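Local structure of butyrophilin subfamily 1 member A1 (4HH8) at residues L49-E54 and V81-D86. The protein probably takes part in milk-fat droplet secretion and restrains T-cell activation, and is represented here by its two extracellular immunoglobulin-like domains. The protein carries 1 engineered substitution. Numbering follows the deposited sequence.
Sequences LRWFRE and VSLVED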
loop_
_atom_site.group_PDB
_atom_site.type_symbol
_atom_site.label_atom_id
_atom_site.label_comp_id
_atom_site.label_asym_id
_atom_site.label_seq_id
_atom_site.Cartn_x
_atom_site.Cartn_y
_atom_site.Cartn_z
ATOM N N LEU A 49 -19.377 -16.746 4.059
ATOM C CA LEU A 49 -18.210 -16.041 3.512
ATOM C C LEU A 49 -17.650 -15.126 4.594
ATOM O O LEU A 49 -18.342 -14.207 5.005
ATOM C CB LEU A 49 -18.619 -15.188 2.306
ATOM C CG LEU A 49 -19.422 -15.919 1.209
ATOM C CD1 LEU A 49 -19.934 -14.969 0.158
ATOM C CD2 LEU A 49 -18.652 -17.081 0.546
ATOM N N ARG A 50 -16.427 -15.371 5.058
ATOM C CA ARG A 50 -15.830 -14.571 6.125
ATOM C C ARG A 50 -14.456 -14.058 5.708
ATOM O O ARG A 50 -13.588 -14.852 5.356
ATOM C CB ARG A 50 -15.670 -15.404 7.401
ATOM C CG ARG A 50 -15.085 -14.624 8.580
ATOM C CD ARG A 50 -14.731 -15.515 9.799
ATOM N NE ARG A 50 -15.947 -16.094 10.361
ATOM C CZ ARG A 50 -16.635 -15.612 11.394
ATOM N NH1 ARG A 50 -16.237 -14.516 12.045
ATOM N NH2 ARG A 50 -17.746 -16.235 11.775
ATOM N N TRP A 51 -14.246 -12.756 5.731
ATOM C CA TRP A 51 -12.883 -12.240 5.600
ATOM C C TRP A 51 -12.442 -11.757 6.971
ATOM O O TRP A 51 -13.224 -11.143 7.703
ATOM C CB TRP A 51 -12.826 -11.094 4.595
ATOM C CG TRP A 51 -12.616 -11.494 3.183
ATOM C CD1 TRP A 51 -11.495 -11.319 2.459
ATOM C CD2 TRP A 51 -13.571 -12.100 2.307
ATOM N NE1 TRP A 51 -11.679 -11.770 1.180
ATOM C CE2 TRP A 51 -12.947 -12.256 1.061
ATOM C CE3 TRP A 51 -14.918 -12.458 2.442
ATOM C CZ2 TRP A 51 -13.590 -12.811 -0.044
ATOM C CZ3 TRP A 51 -15.573 -13.013 1.345
ATOM C CH2 TRP A 51 -14.894 -13.185 0.108
ATOM N N PHE A 52 -11.205 -12.061 7.348
ATOM C CA PHE A 52 -10.706 -11.628 8.646
ATOM C C PHE A 52 -9.211 -11.384 8.588
ATOM O O PHE A 52 -8.536 -11.750 7.609
ATOM C CB PHE A 52 -11.092 -12.627 9.755
ATOM C CG PHE A 52 -10.461 -14.000 9.618
ATOM C CD1 PHE A 52 -9.287 -14.310 10.302
ATOM C CD2 PHE A 52 -11.058 -14.984 8.833
ATOM C CE1 PHE A 52 -8.702 -15.552 10.208
ATOM C CE2 PHE A 52 -10.499 -16.246 8.732
ATOM C CZ PHE A 52 -9.307 -16.540 9.438
ATOM N N ARG A 53 -8.690 -10.771 9.641
ATOM C CA ARG A 53 -7.275 -10.489 9.699
ATOM C C ARG A 53 -6.606 -11.398 10.714
ATOM O O ARG A 53 -6.239 -12.532 10.401
ATOM C CB ARG A 53 -7.058 -9.009 9.963
ATOM C CG ARG A 53 -7.299 -8.201 8.696
ATOM C CD ARG A 53 -7.089 -6.755 8.857
ATOM N NE ARG A 53 -5.694 -6.375 8.721
ATOM C CZ ARG A 53 -5.284 -5.111 8.719
ATOM N NH1 ARG A 53 -6.166 -4.135 8.860
ATOM N NH2 ARG A 53 -4.002 -4.811 8.616
ATOM N N GLU A 54 -6.505 -10.937 11.948
ATOM C CA GLU A 54 -5.807 -11.702 12.964
ATOM C C GLU A 54 -6.766 -12.645 13.709
ATOM O O GLU A 54 -6.459 -13.827 13.855
ATOM C CB GLU A 54 -4.988 -10.766 13.873
ATOM C CG GLU A 54 -3.574 -10.461 13.285
ATOM C CD GLU A 54 -3.221 -8.960 13.229
ATOM O OE1 GLU A 54 -3.240 -8.283 14.294
ATOM O OE2 GLU A 54 -2.910 -8.453 12.113
ATOM N N VAL A 81 -17.265 -1.924 4.007
ATOM C CA VAL A 81 -17.069 -3.236 3.371
ATOM C C VAL A 81 -18.349 -3.737 2.715
ATOM O O VAL A 81 -19.451 -3.457 3.190
ATOM C CB VAL A 81 -16.573 -4.325 4.364
ATOM C CG1 VAL A 81 -15.213 -3.967 4.931
ATOM C CG2 VAL A 81 -17.581 -4.541 5.504
ATOM N N SER A 82 -18.196 -4.470 1.616
ATOM C CA SER A 82 -19.320 -5.043 0.874
ATOM C C SER A 82 -18.843 -6.186 0.003
ATOM O O SER A 82 -17.695 -6.225 -0.406
ATOM C CB SER A 82 -20.070 -3.991 0.020
ATOM O OG SER A 82 -19.254 -3.454 -1.011
ATOM N N LEU A 83 -19.763 -7.091 -0.310
ATOM C CA LEU A 83 -19.467 -8.288 -1.046
ATOM C C LEU A 83 -19.575 -7.952 -2.498
ATOM O O LEU A 83 -20.565 -7.358 -2.918
ATOM C CB LEU A 83 -20.510 -9.359 -0.713
ATOM C CG LEU A 83 -20.263 -10.758 -1.268
ATOM C CD1 LEU A 83 -18.903 -11.300 -0.801
ATOM C CD2 LEU A 83 -21.422 -11.642 -0.856
ATOM N N VAL A 84 -18.538 -8.294 -3.257
ATOM C CA VAL A 84 -18.623 -8.301 -4.718
ATOM C C VAL A 84 -19.030 -9.727 -5.145
ATOM O O VAL A 84 -18.386 -10.717 -4.765
ATOM C CB VAL A 84 -17.311 -7.873 -5.377
ATOM C CG1 VAL A 84 -17.446 -7.889 -6.934
ATOM C CG2 VAL A 84 -16.894 -6.490 -4.876
ATOM N N GLU A 85 -20.111 -9.825 -5.906
ATOM C CA GLU A 85 -20.742 -11.112 -6.167
ATOM C C GLU A 85 -21.296 -11.247 -7.572
ATOM O O GLU A 85 -22.132 -12.108 -7.801
ATOM C CB GLU A 85 -21.869 -11.351 -5.147
ATOM C CG GLU A 85 -22.948 -10.255 -5.176
ATOM C CD GLU A 85 -24.000 -10.393 -4.085
ATOM O OE1 GLU A 85 -24.384 -11.530 -3.711
ATOM O OE2 GLU A 85 -24.459 -9.327 -3.601
ATOM N N ASP A 86 -20.816 -10.444 -8.527
ATOM C CA ASP A 86 -21.208 -10.620 -9.945
ATOM C C ASP A 86 -21.069 -12.086 -10.366
ATOM O O ASP A 86 -21.825 -12.572 -11.195
ATOM C CB ASP A 86 -20.316 -9.798 -10.920
ATOM C CG ASP A 86 -19.875 -8.446 -10.366
ATOM O OD1 ASP A 86 -20.693 -7.751 -9.707
ATOM O OD2 ASP A 86 -18.697 -8.064 -10.629
#
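Leu49 and Trp51, the two residues of strand 48-52 that meet Leu83, pair through backbone hydrogen bonds with Ser63 and Phe61 of strand 61-64, respectively. What they offer to strand 81-85 is purely apolar, a small worked example of packing between the two sheets of an immunoglobulin sandwich. Leu83 stands with CG anti to its own nitrogen (chi1 -173°), and although its CB does not point at the other strand, its methyls reach across to Leu49, whose CB points toward them; the CA atoms of Leu49 and Leu83 are 9.1 Å apart. A single branch of Leu49 receives both methyls: its CD1 lies 3.8 Å from Leu83 CD2 and 3.9 Å from Leu83 CD1. The leucine side chains cross at about a right angle, with CD1 of Leu49 set against the fork of Leu83. Leu83 CD1 also reaches the six-membered ring of Trp51, approaching CZ3 obliquely at 4.3 Å. The contact is small, burying 97 Å² in all, and it adjoins the core around Trp51. Trp51 packs on Cys110 of the Cys36–Cys110 disulfide, matching the core tryptophan and cystine of the V-set fold, and touches Val93 and Val95 of strand 92-97. Phe61 packs against Leu83 as well. Strand 48-52 runs inside its sheet between strands 106-114 and 61-64, whereas strand 81-85 forms an edge of the facing sheet beside strand 92-97.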